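Long-range contacts in periplasmic binding protein (Mycobacterium smegmatis, PDB 4MDY), which probably captures an iron-carrying compound outside the cytoplasmic membrane and hands it to an ABC transporter for import: residues A[32-38]-A[51-57]; A[41-45]-A[64-69]; A[100-104]-A[137-141]; A[196-200]-A[274-279]. All blocks are in the same frame, centred on the assembly; numbering follows the deposited sequence.

Interaction 1: residues A[32-38]-A[51-57]; sequences RVVSAGL and PIAVTDW
Val33, Ser35, Ile52 and Ala53 exchange two backbone hydrogen bonds where strands 33-35 and 53-55 run side by side. The strand axes approach to 4.9 Å and their directions differ by 13°, which establishes a parallel arrangement. Ile52 N donates to Val33 O over 2.8 Å, and Ser35 N to Ala53 O over 3.0 Å at a straighter 161°. Beyond them a side chain takes over: Thr55 OG1 gives its proton to Ser35 O (2.7 Å), arriving in the carbonyl plane on a lone pair. Its first torsion allows this, since OG1 stands beside the backbone N and faces residues 35-37 (chi1 -58°). Water satisfies the next polar atoms. One molecule accepts from Thr55 N at 3.0 Å and also bonds Ser35 OG, with Gly37 O close by; a second is placed to donate to Leu38 O and Thr55 O. Beside that water, Leu38 lays CD1 over one face of the Trp57 indole, 4.0 Å from the centroid of the five-membered ring, a CH-pi contact. At the other end Ile52 CD1 lies over one face of the Arg32 guanidinium, 3.5 Å from NH2, while NE and NH2 are bound by the carbonyls of Lys96 and Leu95. Strand 33-35 has 99-102 as its sheet neighbour and 53-55 has 79-81, while helix 40-46, which joins the two strands in a beta-alpha-beta crossover, packs Leu44 on Val33 and Leu45 on Pro51.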
# COMPACT_ATOMS: atom_id res chain seq x y z
N ARG A 32 21.68 0.38 10.59
CA ARG A 32 21.67 -0.10 9.22
C ARG A 32 20.44 -0.98 8.95
O ARG A 32 20.48 -2.20 9.10
CB ARG A 32 22.95 -0.90 8.94
CG ARG A 32 24.22 -0.07 8.95
CD ARG A 32 25.45 -0.93 8.70
NE ARG A 32 25.52 -1.44 7.32
CZ ARG A 32 25.87 -0.71 6.26
NH1 ARG A 32 26.19 0.57 6.40
NH2 ARG A 32 25.91 -1.27 5.06
N VAL A 33 19.36 -0.35 8.50
CA VAL A 33 18.11 -1.06 8.27
C VAL A 33 17.91 -1.43 6.80
O VAL A 33 17.98 -0.59 5.90
CB VAL A 33 16.90 -0.21 8.74
CG1 VAL A 33 15.62 -1.01 8.62
CG2 VAL A 33 17.10 0.25 10.17
N VAL A 34 17.64 -2.71 6.57
CA VAL A 34 17.23 -3.20 5.26
C VAL A 34 15.71 -3.35 5.20
O VAL A 34 15.10 -4.03 6.03
CB VAL A 34 17.88 -4.56 4.98
CG1 VAL A 34 17.19 -5.26 3.82
CG2 VAL A 34 19.36 -4.39 4.72
N SER A 35 15.11 -2.71 4.19
CA SER A 35 13.71 -2.89 3.87
C SER A 35 13.59 -3.98 2.80
O SER A 35 13.89 -3.76 1.61
CB SER A 35 13.10 -1.58 3.36
OG SER A 35 11.70 -1.73 3.16
N ALA A 36 13.15 -5.16 3.24
CA ALA A 36 13.16 -6.35 2.40
C ALA A 36 11.81 -6.66 1.72
O ALA A 36 11.73 -7.56 0.87
CB ALA A 36 13.65 -7.55 3.21
N GLY A 37 10.77 -5.91 2.07
CA GLY A 37 9.46 -6.09 1.45
C GLY A 37 9.06 -4.95 0.52
O GLY A 37 9.84 -4.05 0.26
N LEU A 38 7.82 -4.99 0.07
CA LEU A 38 7.36 -4.14 -1.02
C LEU A 38 6.98 -2.71 -0.64
O LEU A 38 6.96 -1.84 -1.51
CB LEU A 38 6.18 -4.81 -1.73
CG LEU A 38 6.51 -6.18 -2.34
CD1 LEU A 38 5.28 -6.83 -2.95
CD2 LEU A 38 7.62 -6.05 -3.39
N PRO A 51 16.52 3.68 5.25
CA PRO A 51 17.10 2.35 5.03
C PRO A 51 18.36 2.39 4.17
O PRO A 51 18.52 3.30 3.35
CB PRO A 51 16.00 1.57 4.31
CG PRO A 51 14.93 2.53 3.96
CD PRO A 51 15.25 3.88 4.53
N ILE A 52 19.24 1.42 4.38
CA ILE A 52 20.42 1.25 3.53
C ILE A 52 20.10 0.42 2.28
O ILE A 52 20.91 0.34 1.36
CB ILE A 52 21.59 0.59 4.28
CG1 ILE A 52 21.21 -0.80 4.80
CG2 ILE A 52 22.05 1.51 5.41
CD1 ILE A 52 22.40 -1.70 5.03
N ALA A 53 18.92 -0.20 2.28
CA ALA A 53 18.41 -0.89 1.10
C ALA A 53 16.89 -0.82 1.07
O ALA A 53 16.23 -0.93 2.12
CB ALA A 53 18.85 -2.34 1.09
N VAL A 54 16.36 -0.63 -0.13
CA VAL A 54 14.92 -0.62 -0.38
C VAL A 54 14.64 -1.70 -1.42
O VAL A 54 15.45 -1.94 -2.32
CB VAL A 54 14.45 0.75 -0.90
CG1 VAL A 54 12.98 0.72 -1.29
CG2 VAL A 54 14.71 1.83 0.14
N THR A 55 13.49 -2.36 -1.29
CA THR A 55 13.08 -3.37 -2.26
C THR A 55 12.06 -2.76 -3.21
O THR A 55 11.02 -2.23 -2.78
CB THR A 55 12.54 -4.62 -1.55
OG1 THR A 55 13.54 -5.14 -0.67
CG2 THR A 55 12.16 -5.69 -2.54
N ASP A 56 12.36 -2.83 -4.50
CA ASP A 56 11.51 -2.25 -5.53
C ASP A 56 10.26 -3.11 -5.71
O ASP A 56 10.30 -4.33 -5.52
CB ASP A 56 12.28 -2.15 -6.86
CG ASP A 56 11.69 -1.13 -7.82
OD1 ASP A 56 10.82 -0.33 -7.43
OD2 ASP A 56 12.09 -1.13 -8.99
N TRP A 57 9.15 -2.47 -6.04
CA TRP A 57 7.90 -3.16 -6.32
C TRP A 57 7.45 -2.88 -7.76
O TRP A 57 7.46 -3.78 -8.59
CB TRP A 57 6.84 -2.75 -5.28
CG TRP A 57 5.50 -3.40 -5.45
CD1 TRP A 57 5.19 -4.48 -6.23
CD2 TRP A 57 4.29 -3.02 -4.80
NE1 TRP A 57 3.85 -4.78 -6.11
CE2 TRP A 57 3.28 -3.89 -5.24
CE3 TRP A 57 3.96 -2.00 -3.89
CZ2 TRP A 57 1.95 -3.79 -4.80
CZ3 TRP A 57 2.65 -1.90 -3.45
CH2 TRP A 57 1.66 -2.79 -3.91
O HOH W 1 11.26 -1.86 0.58
O HOH W 2 8.77 -0.78 -3.08

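Interaction 2: residues A[41-45]-A[64-69]; sequences QDDLL and GVWPWA
Gln41 starts the contact by reaching from helix 40-46 to the backbone of Gly64. Its NE2 lies 3.0 Å from Gly64 O, but the N-H points poorly at the acceptor and the bond is weak. The chain gets there by a bend at its second torsion (chi2 -91°), after CG has been placed between the backbone N and the carbonyl carbon. Asp42 follows with the main polar link. Trp68 NE1 donates to Asp42 OD2 over 2.7 Å at 159°, and the oxygen lies close to the indole plane, at the ring edge. The N-H meets OD2 on its syn side, tilted out of the carboxylate plane, and that plane stands nearly perpendicular to the ring (87°). OD2 is also hydrogen-bonded by Ser275 OG. The other oxygen, OD1, takes a proton from a water at 2.8 Å, and that water accepts from Trp66 N at 2.9 Å. Donors at both oxygens, Trp68 NE1 at OD2 and the water at OD1, would help keep Asp42 charged although it is buried. This helix is the crossover between parallel strands 33-35 and 53-55, and the contact ties it to the start of helix 67-73, which comes after the second of those strands. The Trp68 ring is further placed by Trp66 CB, which rests over one face, offset toward the rim. One turn after Gln41, Leu45 supplies the apolar part. Its CD1 touches Ala69 CB at 3.8 Å and Val65 CG1 at 4.1 Å, and Ala69 CB in turn lies 3.7 Å from Asp42 OD1.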
# COMPACT_ATOMS: atom_id res chain seq x y z
N GLN A 41 9.50 0.71 3.28
CA GLN A 41 10.31 1.91 3.24
C GLN A 41 9.51 3.15 3.63
O GLN A 41 10.07 4.07 4.20
CB GLN A 41 11.00 2.11 1.87
CG GLN A 41 10.10 2.49 0.70
CD GLN A 41 9.58 1.29 -0.07
OE1 GLN A 41 9.38 0.21 0.49
NE2 GLN A 41 9.35 1.49 -1.36
N ASP A 42 8.21 3.16 3.33
CA ASP A 42 7.38 4.31 3.69
C ASP A 42 7.17 4.40 5.20
O ASP A 42 7.12 5.49 5.75
CB ASP A 42 6.02 4.26 2.98
CG ASP A 42 6.10 4.67 1.51
OD1 ASP A 42 7.21 4.79 0.94
OD2 ASP A 42 5.02 4.86 0.92
N ASP A 43 7.05 3.26 5.87
CA ASP A 43 6.93 3.28 7.34
C ASP A 43 8.22 3.80 7.95
O ASP A 43 8.20 4.68 8.81
CB ASP A 43 6.62 1.88 7.89
CG ASP A 43 5.33 1.30 7.32
OD1 ASP A 43 4.23 1.72 7.76
OD2 ASP A 43 5.43 0.42 6.45
N LEU A 44 9.35 3.28 7.48
CA LEU A 44 10.67 3.69 7.99
C LEU A 44 10.92 5.19 7.76
O LEU A 44 11.24 5.93 8.70
CB LEU A 44 11.76 2.83 7.34
CG LEU A 44 11.70 1.37 7.80
CD1 LEU A 44 12.47 0.43 6.89
CD2 LEU A 44 12.20 1.23 9.24
N LEU A 45 10.73 5.62 6.52
CA LEU A 45 10.97 7.02 6.16
C LEU A 45 10.03 7.99 6.87
O LEU A 45 10.43 9.10 7.20
CB LEU A 45 10.88 7.20 4.64
CG LEU A 45 12.04 6.56 3.86
CD1 LEU A 45 11.74 6.58 2.37
CD2 LEU A 45 13.35 7.27 4.15
N GLY A 64 13.32 2.86 -5.82
CA GLY A 64 12.03 2.24 -5.47
C GLY A 64 11.20 3.10 -4.53
O GLY A 64 10.19 2.64 -3.99
N VAL A 65 11.62 4.35 -4.35
CA VAL A 65 10.99 5.28 -3.42
C VAL A 65 10.16 6.27 -4.24
O VAL A 65 10.69 7.01 -5.07
CB VAL A 65 12.03 6.02 -2.57
CG1 VAL A 65 11.37 7.04 -1.64
CG2 VAL A 65 12.84 5.03 -1.75
N TRP A 66 8.86 6.27 -3.98
CA TRP A 66 7.91 7.08 -4.73
C TRP A 66 7.95 8.54 -4.27
O TRP A 66 8.51 8.84 -3.20
CB TRP A 66 6.50 6.48 -4.60
CG TRP A 66 6.31 5.24 -5.44
CD1 TRP A 66 6.96 4.05 -5.31
CD2 TRP A 66 5.41 5.08 -6.55
NE1 TRP A 66 6.52 3.16 -6.26
CE2 TRP A 66 5.57 3.77 -7.03
CE3 TRP A 66 4.50 5.92 -7.19
CZ2 TRP A 66 4.84 3.28 -8.11
CZ3 TRP A 66 3.78 5.43 -8.26
CH2 TRP A 66 3.95 4.12 -8.70
N PRO A 67 7.37 9.47 -5.07
CA PRO A 67 7.53 10.90 -4.81
C PRO A 67 7.18 11.36 -3.39
O PRO A 67 7.81 12.27 -2.87
CB PRO A 67 6.60 11.54 -5.84
CG PRO A 67 6.62 10.59 -6.98
CD PRO A 67 6.63 9.23 -6.32
N TRP A 68 6.18 10.74 -2.77
CA TRP A 68 5.75 11.14 -1.43
C TRP A 68 6.75 10.78 -0.31
O TRP A 68 6.57 11.20 0.82
CB TRP A 68 4.38 10.54 -1.11
CG TRP A 68 4.37 9.06 -1.23
CD1 TRP A 68 4.86 8.16 -0.34
CD2 TRP A 68 3.87 8.30 -2.34
NE1 TRP A 68 4.69 6.89 -0.80
CE2 TRP A 68 4.09 6.94 -2.03
CE3 TRP A 68 3.27 8.63 -3.56
CZ2 TRP A 68 3.71 5.91 -2.89
CZ3 TRP A 68 2.88 7.60 -4.41
CH2 TRP A 68 3.11 6.25 -4.07
N ALA A 69 7.77 9.99 -0.62
CA ALA A 69 8.80 9.65 0.35
C ALA A 69 10.21 10.14 -0.03
O ALA A 69 11.16 9.90 0.71
CB ALA A 69 8.81 8.16 0.60
O HOH W 3 7.90 4.61 -1.78

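Interaction 3: residues A[100-104]-A[137-141]; sequences IVATN and QATII
Gln137 reaches from helix 134-144 to Thr103, in the chain that follows Val101. Its CG is anti to the backbone N (chi1 170°) and the chain stays extended beyond CG, which carries the amide out to residues 103 and 104. Gln137 OE1 lies 2.9 Å from Thr103 OG1; the hydroxyl can donate to it, but the bond is weak and another acceptor competes for the same proton. The hydroxyl also comes 3.2 Å from Gln137 CG, the two side chains crossing at a slant. Asn104 approaches the same oxygen with carbon, CB at 3.4 Å from Gln137 OE1, and the two amide planes are turned 45° apart. Asn104's own amide is bound elsewhere, ND2 to Thr39 OG1 and OD1 to Phe131 N. Three residues along, Ile140 puts CG2 4.0 Å from Thr103 CG2, the two side chains sliding past each other in opposite directions; Val122 of the adjoining strand 121-123 borders it as well. Ile141 then meets the strand itself. Its CD1 lies 3.7 Å from Val101 CG1, with the side chains crossing at about a right angle, and the same methyl comes 4.2 Å from Thr103 OG1. The helix thus covers one side of the parallel sheet by aliphatic packing over the strand and polar packing at Thr103 and Asn104. The chemistry implies that the rotation of the Gln137 amide is probably set chiefly from its nitrogen, where NE2 bonds Asp43 OD2 and Thr39 OG1, while the contested Thr103 proton would add at most a weak hold.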
# COMPACT_ATOMS: atom_id res chain seq x y z
N ILE A 100 16.47 -6.14 9.79
CA ILE A 100 15.85 -6.49 8.53
C ILE A 100 14.35 -6.43 8.72
O ILE A 100 13.78 -7.16 9.53
CB ILE A 100 16.27 -7.90 8.07
CG1 ILE A 100 17.80 -7.96 7.88
CG2 ILE A 100 15.58 -8.26 6.76
CD1 ILE A 100 18.34 -9.37 7.79
N VAL A 101 13.70 -5.55 7.96
CA VAL A 101 12.26 -5.42 8.00
C VAL A 101 11.66 -6.16 6.82
O VAL A 101 11.90 -5.81 5.65
CB VAL A 101 11.83 -3.95 8.00
CG1 VAL A 101 10.32 -3.84 8.10
CG2 VAL A 101 12.47 -3.21 9.16
N ALA A 102 10.88 -7.21 7.13
CA ALA A 102 10.29 -8.06 6.11
C ALA A 102 8.86 -8.46 6.48
O ALA A 102 8.54 -9.64 6.64
CB ALA A 102 11.15 -9.29 5.88
N THR A 103 7.99 -7.45 6.58
CA THR A 103 6.60 -7.68 6.92
C THR A 103 5.74 -7.89 5.68
O THR A 103 4.67 -8.48 5.76
CB THR A 103 6.03 -6.50 7.73
OG1 THR A 103 6.10 -5.30 6.96
CG2 THR A 103 6.80 -6.30 9.01
N ASN A 104 6.24 -7.44 4.52
CA ASN A 104 5.50 -7.49 3.26
C ASN A 104 6.40 -8.03 2.15
O ASN A 104 6.58 -7.40 1.11
CB ASN A 104 5.01 -6.07 2.92
CG ASN A 104 4.00 -6.04 1.78
OD1 ASN A 104 3.47 -7.07 1.36
ND2 ASN A 104 3.71 -4.85 1.30
N GLN A 137 1.47 -3.47 10.12
CA GLN A 137 2.83 -3.29 9.62
C GLN A 137 3.50 -2.03 10.18
O GLN A 137 4.65 -2.07 10.60
CB GLN A 137 2.82 -3.26 8.09
CG GLN A 137 4.13 -2.83 7.48
CD GLN A 137 4.14 -3.05 5.98
OE1 GLN A 137 3.83 -4.14 5.50
NE2 GLN A 137 4.48 -2.01 5.23
N ALA A 138 2.78 -0.91 10.18
CA ALA A 138 3.33 0.34 10.69
C ALA A 138 3.65 0.20 12.17
O ALA A 138 4.72 0.60 12.62
CB ALA A 138 2.35 1.48 10.48
N THR A 139 2.72 -0.37 12.93
CA THR A 139 2.92 -0.50 14.37
C THR A 139 4.16 -1.32 14.76
O THR A 139 4.94 -0.88 15.59
CB THR A 139 1.66 -1.07 15.06
OG1 THR A 139 0.56 -0.19 14.80
CG2 THR A 139 1.87 -1.16 16.56
N ILE A 140 4.33 -2.50 14.17
CA ILE A 140 5.48 -3.33 14.53
C ILE A 140 6.80 -2.66 14.10
O ILE A 140 7.77 -2.74 14.82
CB ILE A 140 5.38 -4.77 14.00
CG1 ILE A 140 6.37 -5.68 14.73
CG2 ILE A 140 5.60 -4.83 12.49
CD1 ILE A 140 6.19 -7.15 14.42
N ILE A 141 6.81 -1.99 12.95
CA ILE A 141 8.02 -1.30 12.47
C ILE A 141 8.40 -0.13 13.39
O ILE A 141 9.57 0.05 13.73
CB ILE A 141 7.88 -0.82 11.01
CG1 ILE A 141 7.79 -2.04 10.08
CG2 ILE A 141 9.05 0.07 10.61
CD1 ILE A 141 7.38 -1.70 8.66

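Interaction 4: residues A[196-200]-A[274-279]; sequences WRTDF and ASPLSY
Trp196 presents its ring edge to Ala274, whose CB lies near the indole plane, 3.7 Å from CZ3. Placing CG between the backbone N and the carbonyl carbon (chi1 78°) carries the indole there. One face of that indole carries Arg197 CG, centred 3.6 Å above the plane, and the arginine chain runs on extended, so that Trp196 CH2 stands over one face of the guanidinium. The Tyr279 ring has Ala274 CA 3.6 Å above one face, offset toward the rim. Phe200 meets Tyr279 obliquely, with centroids 5.6 Å apart and planes at 41°; at the Phe200 edge, in plane, lie Arg197 O and a water. That water bonds Tyr279 OH at 2.7 Å, donates to Trp196 O at 2.8 Å and accepts from Phe200 N, bridging the two segments. The setting is consistent with the junction of two lobes, as in the solute-binding protein 8 family, where one long helix connects them: 196-200 leads into helix 199-203, while 274-279 joins helices 265-273 and 279-294. Ala274, the first residue past helix 265-273, has positive phi. Next, Ser275 OG accepts from Ser278 N at 2.8 Å, an ST motif, and Ser275 N returns a bond to Ser278 OG at 3.0 Å and 168°. These reciprocal bonds hold the turn that places Tyr279, whose ring also meets Trp134 and Phe162 edge-to-face. Trp196 NE1 is bound by Phe131 O, and Arg197 NH2 by Ala272 O.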
# COMPACT_ATOMS: atom_id res chain seq x y z
N TRP A 196 -9.36 -4.46 4.69
CA TRP A 196 -8.57 -3.34 5.19
C TRP A 196 -8.21 -2.35 4.08
O TRP A 196 -8.19 -1.14 4.32
CB TRP A 196 -7.33 -3.80 5.94
CG TRP A 196 -6.15 -4.26 5.13
CD1 TRP A 196 -5.76 -5.55 4.92
CD2 TRP A 196 -5.16 -3.44 4.48
NE1 TRP A 196 -4.61 -5.58 4.17
CE2 TRP A 196 -4.22 -4.30 3.89
CE3 TRP A 196 -4.99 -2.06 4.35
CZ2 TRP A 196 -3.12 -3.83 3.16
CZ3 TRP A 196 -3.89 -1.59 3.63
CH2 TRP A 196 -2.98 -2.47 3.04
N ARG A 197 -7.97 -2.85 2.87
CA ARG A 197 -7.61 -2.00 1.74
C ARG A 197 -8.70 -1.03 1.30
O ARG A 197 -8.40 -0.01 0.68
CB ARG A 197 -7.20 -2.84 0.54
CG ARG A 197 -5.83 -3.47 0.67
CD ARG A 197 -5.29 -3.85 -0.70
NE ARG A 197 -3.84 -4.01 -0.66
CZ ARG A 197 -2.94 -3.05 -0.87
NH1 ARG A 197 -1.66 -3.36 -0.80
NH2 ARG A 197 -3.28 -1.80 -1.16
N THR A 198 -9.96 -1.34 1.60
CA THR A 198 -11.05 -0.42 1.25
C THR A 198 -11.49 0.46 2.43
O THR A 198 -12.37 1.30 2.28
CB THR A 198 -12.28 -1.18 0.70
OG1 THR A 198 -12.76 -2.12 1.67
CG2 THR A 198 -11.92 -1.91 -0.59
N ASP A 199 -10.87 0.28 3.60
CA ASP A 199 -11.26 1.05 4.79
C ASP A 199 -11.22 2.55 4.54
O ASP A 199 -12.11 3.29 4.99
CB ASP A 199 -10.38 0.73 6.01
CG ASP A 199 -10.76 -0.59 6.68
OD1 ASP A 199 -11.87 -1.11 6.44
OD2 ASP A 199 -9.93 -1.09 7.47
N PHE A 200 -10.21 3.02 3.82
CA PHE A 200 -10.08 4.44 3.55
C PHE A 200 -11.30 5.00 2.82
O PHE A 200 -11.69 6.13 3.06
CB PHE A 200 -8.78 4.78 2.81
CG PHE A 200 -8.80 4.47 1.35
CD1 PHE A 200 -8.50 3.19 0.88
CD2 PHE A 200 -9.06 5.47 0.42
CE1 PHE A 200 -8.50 2.92 -0.48
CE2 PHE A 200 -9.04 5.20 -0.94
CZ PHE A 200 -8.76 3.92 -1.39
N ALA A 274 -0.51 2.29 0.34
CA ALA A 274 -1.34 2.34 1.55
C ALA A 274 -0.48 2.53 2.80
O ALA A 274 -0.53 1.74 3.74
CB ALA A 274 -2.16 1.07 1.66
N SER A 275 0.34 3.58 2.79
CA SER A 275 1.35 3.79 3.82
C SER A 275 1.10 5.08 4.60
O SER A 275 0.27 5.90 4.20
CB SER A 275 2.73 3.84 3.17
OG SER A 275 3.01 5.13 2.68
N PRO A 276 1.82 5.28 5.72
CA PRO A 276 1.72 6.54 6.47
C PRO A 276 2.06 7.78 5.64
O PRO A 276 1.58 8.88 5.93
CB PRO A 276 2.74 6.36 7.59
CG PRO A 276 2.79 4.89 7.81
CD PRO A 276 2.61 4.27 6.45
N LEU A 277 2.88 7.62 4.61
CA LEU A 277 3.23 8.72 3.73
C LEU A 277 2.37 8.78 2.47
O LEU A 277 2.17 9.86 1.93
CB LEU A 277 4.71 8.67 3.35
CG LEU A 277 5.71 8.86 4.49
CD1 LEU A 277 7.14 8.77 3.95
CD2 LEU A 277 5.49 10.19 5.20
N SER A 278 1.87 7.63 2.01
CA SER A 278 1.14 7.61 0.74
C SER A 278 -0.35 7.96 0.92
O SER A 278 -0.95 8.60 0.06
CB SER A 278 1.32 6.28 0.01
OG SER A 278 0.36 5.30 0.37
N TYR A 279 -0.93 7.54 2.04
CA TYR A 279 -2.35 7.81 2.26
C TYR A 279 -2.74 9.30 2.30
O TYR A 279 -3.82 9.65 1.83
CB TYR A 279 -2.88 7.08 3.51
CG TYR A 279 -3.48 5.71 3.26
CD1 TYR A 279 -4.27 5.45 2.13
CD2 TYR A 279 -3.29 4.68 4.17
CE1 TYR A 279 -4.82 4.20 1.91
CE2 TYR A 279 -3.84 3.43 3.96
CZ TYR A 279 -4.61 3.19 2.84
OH TYR A 279 -5.15 1.94 2.65
O HOH W 4 -7.51 1.52 3.92
O HOH W 5 -5.68 1.04 0.44

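How the interactions relate
Interactions 1 and 2 alternate along the chain and lie about 10 Å apart between centres, because helix 40-46 joins the two strands of interaction 1 and supplies one side of interaction 2. Interaction 3 follows in series, its centre about 11 Å from that of interaction 1; Ala36 N and Val34 O pair with Val101 across the shared sheet. Helix 40-46 links interactions 2 and 3 through Asp43 and Gln137, and interactions 2 and 4, about 14 Å apart between centres, through Asp42 and Ser275. Interaction 4 is last and, with its centre about 6 Å away, the nearest to the chain centre. Thus one buried network runs from the sheet to the probable lobe junction, which could help set the lobes' relative position.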